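Local coordinates for protein nourseothricin acetyltransferase (Streptomyces noursei, PDB 5C82) that probably transfers an acetyl group from acetyl-CoA to nourseothricin, inactivating the antibiotic, as a member of the GNAT acetyltransferase family, at residues A[10-15]-A[123-128]; A[17-22]-A[81-86]; A[56-61]-A[175-180]; A[95-100]-A[128-133]; A[152-157]-A[181-186]. The protein carries 1 engineered substitution. All coordinates share one frame; numbering follows the deposited sequence.

Contact 1: residues A[10-15]-A[123-128]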
# COMPACT_ATOMS: atom_id res chain seq x y z
N TYR A 10 30.26 -10.36 10.57
CA TYR A 10 28.97 -10.57 11.23
C TYR A 10 28.48 -12.02 11.21
O TYR A 10 28.97 -12.84 10.41
CB TYR A 10 27.90 -9.62 10.65
CG TYR A 10 28.28 -8.15 10.75
CD1 TYR A 10 28.11 -7.45 11.93
CD2 TYR A 10 28.84 -7.49 9.66
CE1 TYR A 10 28.52 -6.12 12.04
CE2 TYR A 10 29.27 -6.16 9.76
CZ TYR A 10 29.07 -5.47 10.95
OH TYR A 10 29.42 -4.15 11.03
N ARG A 11 27.53 -12.33 12.10
CA ARG A 11 26.87 -13.64 12.18
C ARG A 11 25.43 -13.39 11.86
O ARG A 11 24.91 -12.35 12.24
CB ARG A 11 27.03 -14.29 13.57
CG ARG A 11 28.49 -14.57 13.92
CD ARG A 11 28.65 -15.00 15.37
NE ARG A 11 30.06 -15.31 15.68
CZ ARG A 11 30.63 -16.48 15.41
NH1 ARG A 11 29.93 -17.47 14.85
NH2 ARG A 11 31.91 -16.68 15.72
N TYR A 12 24.80 -14.32 11.15
CA TYR A 12 23.43 -14.13 10.71
C TYR A 12 22.61 -15.34 11.03
O TYR A 12 23.10 -16.45 10.90
CB TYR A 12 23.38 -13.90 9.19
CG TYR A 12 24.17 -12.71 8.72
CD1 TYR A 12 25.52 -12.84 8.36
CD2 TYR A 12 23.58 -11.46 8.57
CE1 TYR A 12 26.26 -11.74 7.93
CE2 TYR A 12 24.31 -10.35 8.15
CZ TYR A 12 25.65 -10.50 7.85
OH TYR A 12 26.36 -9.40 7.43
N ARG A 13 21.36 -15.13 11.45
CA ARG A 13 20.42 -16.20 11.76
C ARG A 13 18.97 -15.71 11.78
O ARG A 13 18.70 -14.51 11.70
CB ARG A 13 20.76 -16.88 13.12
CG ARG A 13 20.87 -15.95 14.33
CD ARG A 13 20.87 -16.77 15.62
NE ARG A 13 21.11 -15.96 16.82
CZ ARG A 13 20.19 -15.21 17.41
NH1 ARG A 13 18.95 -15.17 16.95
NH2 ARG A 13 20.50 -14.50 18.49
N THR A 14 18.06 -16.66 11.93
CA THR A 14 16.66 -16.34 12.11
C THR A 14 16.55 -15.86 13.58
O THR A 14 17.34 -16.30 14.44
CB THR A 14 15.80 -17.54 11.71
OG1 THR A 14 15.88 -17.67 10.29
CG2 THR A 14 14.35 -17.38 12.10
N SER A 15 15.69 -14.87 13.82
CA SER A 15 15.50 -14.33 15.16
C SER A 15 14.87 -15.40 16.09
O SER A 15 14.23 -16.34 15.62
CB SER A 15 14.55 -13.13 15.12
OG SER A 15 13.23 -13.60 14.90
N GLY A 123 23.29 -4.30 5.83
CA GLY A 123 22.02 -4.09 5.13
C GLY A 123 21.88 -4.94 3.89
O GLY A 123 20.83 -5.55 3.67
N ARG A 124 22.97 -5.03 3.09
CA ARG A 124 23.07 -5.80 1.86
C ARG A 124 22.95 -7.29 2.13
O ARG A 124 22.23 -7.99 1.40
CB ARG A 124 24.39 -5.46 1.14
CG ARG A 124 24.65 -6.27 -0.14
CD ARG A 124 25.80 -5.69 -0.95
NE ARG A 124 25.66 -4.24 -1.06
CZ ARG A 124 24.87 -3.60 -1.93
NH1 ARG A 124 24.20 -4.28 -2.86
NH2 ARG A 124 24.77 -2.29 -1.89
N ALA A 125 23.65 -7.79 3.18
CA ALA A 125 23.60 -9.19 3.56
C ALA A 125 22.19 -9.55 4.06
O ALA A 125 21.65 -10.57 3.64
CB ALA A 125 24.64 -9.49 4.63
N LEU A 126 21.58 -8.69 4.90
CA LEU A 126 20.20 -8.93 5.39
C LEU A 126 19.17 -8.98 4.24
O LEU A 126 18.28 -9.82 4.26
CB LEU A 126 19.75 -7.90 6.44
CG LEU A 126 20.43 -7.95 7.81
CD1 LEU A 126 20.15 -6.66 8.57
CD2 LEU A 126 20.02 -9.18 8.62
N MSE A 127 19.33 -8.08 3.24
CA MSE A 127 18.48 -8.00 2.05
C MSE A 127 18.70 -9.23 1.16
O MSE A 127 17.76 -9.69 0.52
CB MSE A 127 18.71 -6.69 1.28
CG MSE A 127 17.63 -6.42 0.24
SE MSE A 127 15.87 -6.15 1.10
CE MSE A 127 16.00 -4.28 1.55
N GLY A 128 19.93 -9.76 1.15
CA GLY A 128 20.27 -10.99 0.44
C GLY A 128 19.55 -12.16 1.09
O GLY A 128 18.99 -13.01 0.40

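Contact 2: residues A[17-22]-A[81-86]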
# COMPACT_ATOMS: atom_id res chain seq x y z
N PRO A 17 12.78 -15.52 20.26
CA PRO A 17 12.09 -14.57 21.16
C PRO A 17 13.03 -13.67 21.98
O PRO A 17 12.75 -12.49 22.11
CB PRO A 17 11.23 -15.46 22.05
CG PRO A 17 11.01 -16.69 21.25
CD PRO A 17 12.25 -16.89 20.42
N GLY A 18 14.15 -14.23 22.43
CA GLY A 18 15.17 -13.53 23.21
C GLY A 18 15.87 -12.36 22.54
O GLY A 18 16.62 -11.65 23.21
N ASP A 19 15.65 -12.17 21.22
CA ASP A 19 16.22 -11.06 20.43
C ASP A 19 15.32 -9.82 20.50
O ASP A 19 15.77 -8.75 20.09
CB ASP A 19 16.38 -11.45 18.94
CG ASP A 19 17.41 -12.51 18.62
OD1 ASP A 19 18.53 -12.45 19.19
OD2 ASP A 19 17.14 -13.35 17.74
N ALA A 20 14.06 -9.97 20.98
CA ALA A 20 13.06 -8.90 21.04
C ALA A 20 13.55 -7.58 21.63
O ALA A 20 13.32 -6.53 21.03
CB ALA A 20 11.81 -9.38 21.78
N GLU A 21 14.26 -7.63 22.76
CA GLU A 21 14.79 -6.43 23.42
C GLU A 21 15.83 -5.71 22.56
O GLU A 21 15.75 -4.49 22.44
CB GLU A 21 15.40 -6.76 24.79
CG GLU A 21 14.35 -6.93 25.87
CD GLU A 21 14.84 -6.74 27.29
OE1 GLU A 21 15.87 -7.36 27.65
OE2 GLU A 21 14.18 -6.00 28.05
N ALA A 22 16.81 -6.46 22.01
CA ALA A 22 17.87 -5.90 21.18
C ALA A 22 17.29 -5.28 19.90
O ALA A 22 17.72 -4.20 19.50
CB ALA A 22 18.91 -6.96 20.86
N THR A 81 11.96 -13.00 10.51
CA THR A 81 12.90 -11.97 10.92
C THR A 81 14.31 -12.55 10.91
O THR A 81 14.56 -13.58 11.53
CB THR A 81 12.56 -11.38 12.32
OG1 THR A 81 11.25 -10.83 12.30
CG2 THR A 81 13.57 -10.31 12.79
N PHE A 82 15.24 -11.87 10.23
CA PHE A 82 16.65 -12.22 10.20
C PHE A 82 17.44 -11.18 10.97
O PHE A 82 17.20 -9.98 10.81
CB PHE A 82 17.18 -12.35 8.76
CG PHE A 82 16.47 -13.40 7.95
CD1 PHE A 82 16.78 -14.75 8.11
CD2 PHE A 82 15.55 -13.03 6.98
CE1 PHE A 82 16.13 -15.72 7.34
CE2 PHE A 82 14.90 -14.00 6.21
CZ PHE A 82 15.20 -15.34 6.39
N VAL A 83 18.36 -11.63 11.82
CA VAL A 83 19.20 -10.75 12.64
C VAL A 83 20.65 -10.90 12.24
O VAL A 83 21.05 -11.98 11.81
CB VAL A 83 19.02 -11.00 14.17
CG1 VAL A 83 17.66 -10.51 14.68
CG2 VAL A 83 19.25 -12.48 14.54
N ALA A 84 21.42 -9.84 12.42
CA ALA A 84 22.87 -9.80 12.18
C ALA A 84 23.55 -9.34 13.47
O ALA A 84 23.20 -8.29 14.00
CB ALA A 84 23.21 -8.83 11.05
N TYR A 85 24.46 -10.16 14.00
CA TYR A 85 25.19 -9.83 15.24
C TYR A 85 26.67 -9.61 14.95
O TYR A 85 27.28 -10.36 14.19
CB TYR A 85 25.01 -10.92 16.31
CG TYR A 85 23.72 -10.78 17.10
CD1 TYR A 85 22.55 -11.38 16.66
CD2 TYR A 85 23.69 -10.07 18.29
CE1 TYR A 85 21.36 -11.24 17.37
CE2 TYR A 85 22.51 -9.92 19.02
CZ TYR A 85 21.34 -10.51 18.55
OH TYR A 85 20.18 -10.37 19.26
N GLY A 86 27.24 -8.60 15.57
CA GLY A 86 28.66 -8.30 15.45
C GLY A 86 29.50 -9.16 16.38
O GLY A 86 28.94 -9.94 17.16

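Contact 3: residues A[56-61]-A[175-180]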
# COMPACT_ATOMS: atom_id res chain seq x y z
N LEU A 56 18.32 17.17 8.57
CA LEU A 56 17.15 16.60 9.22
C LEU A 56 17.58 15.35 9.99
O LEU A 56 18.28 14.51 9.43
CB LEU A 56 16.09 16.23 8.14
CG LEU A 56 14.72 15.73 8.63
CD1 LEU A 56 13.60 16.42 7.88
CD2 LEU A 56 14.58 14.26 8.40
N THR A 57 17.19 15.25 11.27
CA THR A 57 17.42 14.06 12.06
C THR A 57 16.07 13.44 12.29
O THR A 57 15.20 14.08 12.86
CB THR A 57 18.20 14.27 13.36
OG1 THR A 57 19.50 14.78 13.06
CG2 THR A 57 18.32 12.95 14.18
N LYS A 58 15.90 12.19 11.84
CA LYS A 58 14.66 11.48 11.97
C LYS A 58 14.78 10.39 13.02
O LYS A 58 15.61 9.49 12.90
CB LYS A 58 14.16 10.96 10.60
CG LYS A 58 12.89 10.13 10.65
CD LYS A 58 11.62 10.96 10.62
CE LYS A 58 10.37 10.14 10.85
NZ LYS A 58 10.30 9.55 12.22
N VAL A 59 13.94 10.49 14.04
CA VAL A 59 13.83 9.59 15.17
C VAL A 59 12.43 8.94 15.08
O VAL A 59 11.44 9.65 14.88
CB VAL A 59 14.05 10.38 16.50
CG1 VAL A 59 13.73 9.52 17.72
CG2 VAL A 59 15.48 10.93 16.57
N PHE A 60 12.36 7.61 15.18
CA PHE A 60 11.10 6.86 15.08
C PHE A 60 10.68 6.32 16.46
O PHE A 60 11.49 5.66 17.12
CB PHE A 60 11.22 5.69 14.08
CG PHE A 60 11.68 6.00 12.67
CD1 PHE A 60 13.04 5.99 12.35
CD2 PHE A 60 10.76 6.25 11.66
CE1 PHE A 60 13.46 6.25 11.04
CE2 PHE A 60 11.19 6.50 10.35
CZ PHE A 60 12.54 6.50 10.05
N PRO A 61 9.41 6.52 16.90
CA PRO A 61 9.00 6.01 18.23
C PRO A 61 8.61 4.52 18.23
O PRO A 61 7.60 4.14 18.84
CB PRO A 61 7.86 6.96 18.65
CG PRO A 61 7.65 7.92 17.46
CD PRO A 61 8.31 7.28 16.28
N THR A 175 -0.16 10.98 11.91
CA THR A 175 0.86 10.28 12.67
C THR A 175 1.96 11.27 13.04
O THR A 175 1.94 12.42 12.58
CB THR A 175 1.46 9.09 11.87
OG1 THR A 175 2.44 9.56 10.95
CG2 THR A 175 0.43 8.28 11.13
N ALA A 176 2.98 10.79 13.79
CA ALA A 176 4.18 11.55 14.15
C ALA A 176 4.99 11.90 12.87
O ALA A 176 5.81 12.80 12.91
CB ALA A 176 5.03 10.74 15.10
N SER A 177 4.74 11.20 11.73
CA SER A 177 5.46 11.42 10.47
C SER A 177 4.67 12.26 9.46
O SER A 177 5.05 12.35 8.28
CB SER A 177 5.91 10.10 9.87
OG SER A 177 6.73 9.46 10.83
N ASP A 178 3.58 12.90 9.93
CA ASP A 178 2.76 13.77 9.09
C ASP A 178 3.67 14.80 8.38
O ASP A 178 4.55 15.38 9.01
CB ASP A 178 1.67 14.44 9.93
CG ASP A 178 0.51 14.96 9.12
OD1 ASP A 178 0.73 15.90 8.30
OD2 ASP A 178 -0.61 14.46 9.31
N GLY A 179 3.50 14.94 7.08
CA GLY A 179 4.35 15.81 6.25
C GLY A 179 5.32 15.02 5.39
O GLY A 179 5.87 15.56 4.44
N GLU A 180 5.51 13.71 5.72
CA GLU A 180 6.32 12.77 4.95
C GLU A 180 5.41 11.93 4.05
O GLU A 180 4.20 11.83 4.30
CB GLU A 180 7.15 11.87 5.87
CG GLU A 180 8.15 12.62 6.74
CD GLU A 180 8.68 11.82 7.92
OE1 GLU A 180 8.95 10.61 7.77
OE2 GLU A 180 8.84 12.43 9.00

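Contact 4: residues A[95-100]-A[128-133]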
# COMPACT_ATOMS: atom_id res chain seq x y z
N VAL A 95 16.04 -7.57 9.73
CA VAL A 95 15.10 -7.40 8.60
C VAL A 95 13.87 -8.27 8.91
O VAL A 95 14.01 -9.43 9.32
CB VAL A 95 15.72 -7.68 7.19
CG1 VAL A 95 16.13 -9.14 7.00
CG2 VAL A 95 14.78 -7.24 6.07
N VAL A 96 12.69 -7.69 8.77
CA VAL A 96 11.44 -8.39 8.99
C VAL A 96 10.83 -8.49 7.61
O VAL A 96 10.74 -7.48 6.89
CB VAL A 96 10.49 -7.68 10.01
CG1 VAL A 96 9.23 -8.50 10.27
CG2 VAL A 96 11.21 -7.36 11.32
N VAL A 97 10.44 -9.71 7.23
CA VAL A 97 9.83 -10.01 5.94
C VAL A 97 8.50 -10.71 6.13
O VAL A 97 8.29 -11.41 7.13
CB VAL A 97 10.77 -10.75 4.94
CG1 VAL A 97 12.07 -9.98 4.72
CG2 VAL A 97 11.05 -12.21 5.34
N SER A 98 7.60 -10.49 5.18
CA SER A 98 6.27 -11.09 5.15
C SER A 98 6.00 -11.48 3.69
O SER A 98 6.30 -10.70 2.79
CB SER A 98 5.24 -10.10 5.66
OG SER A 98 3.93 -10.49 5.30
N TYR A 99 5.43 -12.67 3.45
CA TYR A 99 5.14 -13.13 2.10
C TYR A 99 3.63 -13.17 1.83
O TYR A 99 2.86 -13.66 2.66
CB TYR A 99 5.75 -14.51 1.86
CG TYR A 99 5.52 -15.00 0.44
CD1 TYR A 99 6.13 -14.38 -0.64
CD2 TYR A 99 4.67 -16.08 0.19
CE1 TYR A 99 5.90 -14.81 -1.94
CE2 TYR A 99 4.44 -16.53 -1.11
CZ TYR A 99 5.07 -15.90 -2.17
OH TYR A 99 4.84 -16.30 -3.46
N SER A 100 3.23 -12.71 0.63
CA SER A 100 1.84 -12.75 0.17
C SER A 100 1.81 -13.49 -1.16
O SER A 100 2.40 -13.03 -2.15
CB SER A 100 1.28 -11.33 0.05
OG SER A 100 0.11 -11.30 -0.74
N GLY A 128 19.93 -9.76 1.15
CA GLY A 128 20.27 -10.99 0.44
C GLY A 128 19.55 -12.16 1.09
O GLY A 128 18.99 -13.01 0.40
N LEU A 129 19.53 -12.20 2.44
CA LEU A 129 18.84 -13.23 3.23
C LEU A 129 17.32 -13.16 2.97
O LEU A 129 16.68 -14.19 2.81
CB LEU A 129 19.14 -13.07 4.72
CG LEU A 129 20.55 -13.52 5.20
CD1 LEU A 129 20.70 -13.24 6.70
CD2 LEU A 129 20.79 -15.03 4.95
N ALA A 130 16.78 -11.91 2.85
CA ALA A 130 15.39 -11.64 2.50
C ALA A 130 15.12 -12.19 1.09
O ALA A 130 14.09 -12.82 0.88
CB ALA A 130 15.11 -10.13 2.54
N THR A 131 16.08 -12.03 0.17
CA THR A 131 15.98 -12.49 -1.23
C THR A 131 15.94 -14.01 -1.31
O THR A 131 15.10 -14.55 -2.03
CB THR A 131 17.07 -11.82 -2.11
OG1 THR A 131 16.82 -10.41 -2.06
CG2 THR A 131 17.02 -12.25 -3.56
N GLU A 132 16.78 -14.70 -0.54
CA GLU A 132 16.79 -16.17 -0.49
C GLU A 132 15.44 -16.73 -0.03
O GLU A 132 14.90 -17.62 -0.67
CB GLU A 132 17.95 -16.69 0.38
CG GLU A 132 19.34 -16.32 -0.15
CD GLU A 132 20.48 -16.61 0.82
OE1 GLU A 132 20.20 -17.01 1.97
OE2 GLU A 132 21.65 -16.39 0.45
N PHE A 133 14.88 -16.17 1.05
CA PHE A 133 13.56 -16.53 1.58
C PHE A 133 12.46 -16.30 0.53
O PHE A 133 11.53 -17.11 0.42
CB PHE A 133 13.27 -15.70 2.85
CG PHE A 133 11.98 -16.03 3.57
CD1 PHE A 133 11.87 -17.17 4.36
CD2 PHE A 133 10.86 -15.22 3.44
CE1 PHE A 133 10.68 -17.47 5.03
CE2 PHE A 133 9.67 -15.52 4.11
CZ PHE A 133 9.59 -16.63 4.91

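Contact 5: residues A[152-157]-A[181-186]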
# COMPACT_ATOMS: atom_id res chain seq x y z
N PRO A 152 19.30 8.65 2.32
CA PRO A 152 20.34 7.59 2.33
C PRO A 152 19.86 6.15 2.14
O PRO A 152 20.58 5.36 1.55
CB PRO A 152 21.02 7.77 3.70
CG PRO A 152 20.68 9.21 4.12
CD PRO A 152 19.27 9.36 3.63
N ALA A 153 18.69 5.78 2.69
CA ALA A 153 18.16 4.43 2.52
C ALA A 153 17.67 4.30 1.10
O ALA A 153 17.90 3.26 0.49
CB ALA A 153 17.02 4.16 3.49
N ILE A 154 17.05 5.38 0.55
CA ILE A 154 16.54 5.41 -0.82
C ILE A 154 17.68 5.15 -1.81
O ILE A 154 17.56 4.26 -2.65
CB ILE A 154 15.73 6.71 -1.14
CG1 ILE A 154 14.41 6.73 -0.35
CG2 ILE A 154 15.46 6.84 -2.65
CD1 ILE A 154 13.80 8.12 -0.10
N HIS A 155 18.79 5.86 -1.64
CA HIS A 155 19.98 5.67 -2.48
C HIS A 155 20.57 4.28 -2.26
O HIS A 155 20.92 3.63 -3.25
CB HIS A 155 21.02 6.76 -2.21
CG HIS A 155 20.75 8.03 -2.97
ND1 HIS A 155 20.90 8.09 -4.35
CD2 HIS A 155 20.43 9.26 -2.52
CE1 HIS A 155 20.64 9.34 -4.69
NE2 HIS A 155 20.36 10.09 -3.62
N ALA A 156 20.60 3.79 -0.99
CA ALA A 156 21.12 2.43 -0.68
C ALA A 156 20.27 1.32 -1.36
O ALA A 156 20.84 0.34 -1.87
CB ALA A 156 21.20 2.21 0.82
N TYR A 157 18.92 1.49 -1.39
CA TYR A 157 17.98 0.54 -2.01
C TYR A 157 18.16 0.52 -3.49
O TYR A 157 18.09 -0.55 -4.09
CB TYR A 157 16.52 0.92 -1.68
CG TYR A 157 16.18 0.74 -0.22
CD1 TYR A 157 16.76 -0.28 0.54
CD2 TYR A 157 15.29 1.60 0.42
CE1 TYR A 157 16.50 -0.41 1.90
CE2 TYR A 157 15.03 1.49 1.79
CZ TYR A 157 15.63 0.47 2.52
OH TYR A 157 15.31 0.33 3.84
N GLN A 181 5.96 11.33 2.99
CA GLN A 181 5.16 10.49 2.08
C GLN A 181 5.80 9.11 2.07
O GLN A 181 7.03 9.00 2.21
CB GLN A 181 5.10 11.07 0.65
CG GLN A 181 4.45 12.50 0.55
CD GLN A 181 5.32 13.60 1.10
OE1 GLN A 181 6.53 13.69 0.80
NE2 GLN A 181 4.76 14.39 2.02
N ALA A 182 4.98 8.07 1.91
CA ALA A 182 5.56 6.73 1.83
C ALA A 182 6.01 6.47 0.38
O ALA A 182 5.27 6.74 -0.54
CB ALA A 182 4.53 5.69 2.26
N LEU A 183 7.24 6.05 0.18
CA LEU A 183 7.72 5.73 -1.16
C LEU A 183 7.83 4.23 -1.27
O LEU A 183 8.30 3.56 -0.33
CB LEU A 183 9.06 6.41 -1.51
CG LEU A 183 9.17 7.93 -1.38
CD1 LEU A 183 10.56 8.39 -1.79
CD2 LEU A 183 8.05 8.71 -2.17
N TYR A 184 7.38 3.69 -2.41
CA TYR A 184 7.37 2.26 -2.66
C TYR A 184 8.43 1.85 -3.67
O TYR A 184 8.59 2.52 -4.68
CB TYR A 184 5.96 1.79 -3.06
CG TYR A 184 4.90 2.08 -2.01
CD1 TYR A 184 5.20 2.01 -0.65
CD2 TYR A 184 3.57 2.29 -2.37
CE1 TYR A 184 4.22 2.21 0.32
CE2 TYR A 184 2.58 2.50 -1.40
CZ TYR A 184 2.92 2.47 -0.06
OH TYR A 184 1.97 2.65 0.91
N MSE A 185 9.23 0.82 -3.33
CA MSE A 185 10.29 0.34 -4.23
C MSE A 185 10.22 -1.16 -4.37
O MSE A 185 9.89 -1.87 -3.42
CB MSE A 185 11.69 0.80 -3.76
CG MSE A 185 11.81 2.32 -3.54
SE MSE A 185 13.58 2.85 -3.01
CE MSE A 185 14.52 2.68 -4.82
N SER A 186 10.49 -1.64 -5.57
CA SER A 186 10.44 -3.07 -5.81
C SER A 186 11.63 -3.56 -6.60
O SER A 186 12.30 -2.78 -7.29
CB SER A 186 9.14 -3.47 -6.50
OG SER A 186 9.08 -2.92 -7.80

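Contact 1: residues A[10-15]-A[123-128]
This is a strand-on-helix packing contact in which Y12, on the edge strand 11-14 of the main sheet, packs against A125 and L126 of helix 122-137. The fold is that of a GNAT acetyltransferase. G123 closes the R-x-x-G-x-G signature, the loop that in relatives binds the pyrophosphate of acetyl-CoA at the start of this helix. No hydrogen bond links the two segments.

Y12 alone carries the strand side. Its CG stands anti to the carbonyl carbon (chi1 -58°), and the ring leans from the strand toward the helix. The phenol end does most of the touching. Y12 OH lies 3.3 Å from A125 CB, and Y12 CZ is 3.5 Å from the same methyl. A125 approaches the ring obliquely. The small alanine lets the phenol end settle close to the helix surface.

The same side chain also rests on A84 of strand 79-85 and on L129, one turn further along the helix. Strand 11-14 pairs with strand 79-85 through backbone bonds from R11 to Y85 and from R13 to V83. This places Y12 between its strand neighbour and the helix.

L126 is buried and also touches V95 of strand 91-100. Only one branch of it reaches the tyrosine: L126 CD2 meets the ring edge, near its plane, 4.2 Å from Y12 CD2.

Contact 2: residues A[17-22]-A[81-86]
Y85 OH gives its hydrogen to D19 OD1 at 2.7 Å, the one hydrogen bond between segments 17-22 and 81-86. The donor does not lie in the carboxylate plane. It meets OD1 from above, 43° out of that plane, and the ring and carboxylate planes are turned 38° apart. Relative to the tyrosine ring, OD1 lies at the edge and near the plane, 3.6 Å from Y85 CE1. The other oxygen, D19 OD2, has two further partners: a salt bridge to R13 NH1 and a hydrogen bond from the backbone N of V16. Both carboxylate oxygens are therefore held, which should fix its rotation. These partners would also be expected to favour the charged form of this buried group.

In the GNAT fold, the contact ties the short 3-10 segment 17-19 and the start of helix 20-25 to strand 79-85. That strand lies next to edge strand 11-14 in the main sheet. D19 CG is anti to the carbonyl carbon (chi1 -68°), which carries the carboxylate toward the strand. V83 CG2 lies 3.9 Å from D19 OD2, a plain van der Waals approach. A22 adds a looser touch, its CB 4.0 Å from Y85 OH.

Contact 3: residues A[56-61]-A[175-180]
K58 and E180 make the close part of this contact, and they meet through the lysine's carbons and not through its charge. The contact joins the end of strand 44-58, in the three-stranded antiparallel sheet, to the loop between strands 163-168 and 182-188, which here forms two overlapping beta turns. One is a type I turn from T175 to D178, the other a type II turn from S177 to E180. G179 has the positive phi (107°) expected at its place in the second turn. T175 OG1 accepts from the N of S177, an ST turn.

On the tight side the E180 carboxylate lies across the K58 chain. K58 CE is 3.3 Å from E180 OE2 and 3.4 Å from E180 OE1. E180 OE1 is hydrogen-bonded to T147 OG1, outside the two segments. S177 OG stands farther off, 3.7 Å from K58 CE. At its root the lysine is held by its own segment: K58 CG sits over one face of the F60 ring, offset toward the rim.

The other side is looser. The exposed P61 and A176 face each other with little more than a distant approach, and K58 NZ and E180 OE2 are 4.6 Å apart, beyond a salt bridge. The opposite charges may still attract weakly. The K58 chain bends at chi2 and again at chi4 (65°), which folds the ammonium back to the backbone of the next residue. There K58 NZ makes a hydrogen bond to V59 O at 2.9 Å, coming from above the carbonyl plane, 60° out of it.

Contact 4: residues A[95-100]-A[128-133]
Strand 95-100 and helix segment 128-133 come nearest at V97 and A130, whose CA atoms are 6.7 Å apart. The residue at the near point of the helix is a small one, A130. The strand is extended, so V95, V97 and Y99 all direct their CB atoms toward the helix. V97 makes the close contacts, and no hydrogen bond crosses between the segments.

The two branches of V97 divide the work. V97 CG1 meets A130 CB at 3.7 Å. V97 CG2 turns to F133, 3.6 Å from its CD2 and 3.8 Å from its CE2. The two residues it meets are three apart on the helix, on one face of it.

Helix 122-137 is the connection of a beta-alpha-beta crossover between the parallel strands 105-113 and 141-147, a core element of the GNAT fold. Here it lies on the neighbouring antiparallel strand 91-100. All three touching residues are buried. V97 and F133 also share L106 of strand 105-113 and R80 of strand 79-85 as neighbours.

F133 CG is anti to the backbone N (chi1 -176°), which brings the ring alongside the valine. The two side chains run past each other in opposite directions, and V97 CG2 approaches the ring obliquely.

Contact 5: residues A[152-157]-A[181-186]
The N-x-x-A-x-x-x-Y sequence common in GNAT enzymes runs from N150 into helix 151-158, and I154 and Y157 of that helix pack on L183 and M185 of strand 182-188. The two segments run nearly parallel. Their axes pass 10.6 Å apart at an angle of 16°. No hydrogen bond joins them, and all four touching residues are buried.

I154 and L183 meet methyl to methyl. I154 CD1 is 3.7 Å from L183 CD1, and the two side chains cross at about a right angle. I154 also touches V146 of strand 141-147 and F36 of strand 34-40, so the pair lies where the main sheet meets the smaller one.

M185 is a selenomethionine in this crystal. Its SE lies 3.8 Å from Y157 CB and 4.0 Å from Y157 CD2. The SE is 5.3 Å from the ring centroid and 76° off the ring normal. This is a Met-aromatic contact at the ring edge. The M185 chain bends at chi3 (75°), which turns the CE methyl to the helix, 4.1 Å from I154 O.

Y184, between the two contact residues on the strand, instead packs on Y184 of the second subunit. The Y157 side chain comes within about 3 Å of a bound tartrate, probably from the crystallisation liquor, which may mark a pocket. A tyrosine at this place in the helix lies beside the acetyl-CoA thioester in many relatives and often serves as general acid, consistent with an active-site helix of the GNAT fold.

Contacts 1, 2 and 4 form one cluster on the main sheet. Contacts 1 and 4 share G128 and helix 122-137, and their centres are about 10 Å apart. Contact 2 joins contact 1 through the salt bridge R13 NH1 to D19 OD2 at 2.7 Å, and contact 4 through the sheet bond from F82 N to V95 O at 2.9 Å. Contact 5 reaches the same sheet farther along. It meets contact 1 where M127 CE touches Y157 CE1 at 3.9 Å. Bound tartrate lies about 3 Å from the Y157 side chain and about 6 Å from that of L126. Contact 3 is remote from contact 1, about 26 Å between centres, but about 15 Å from contact 5, into which segment 175-180 continues directly.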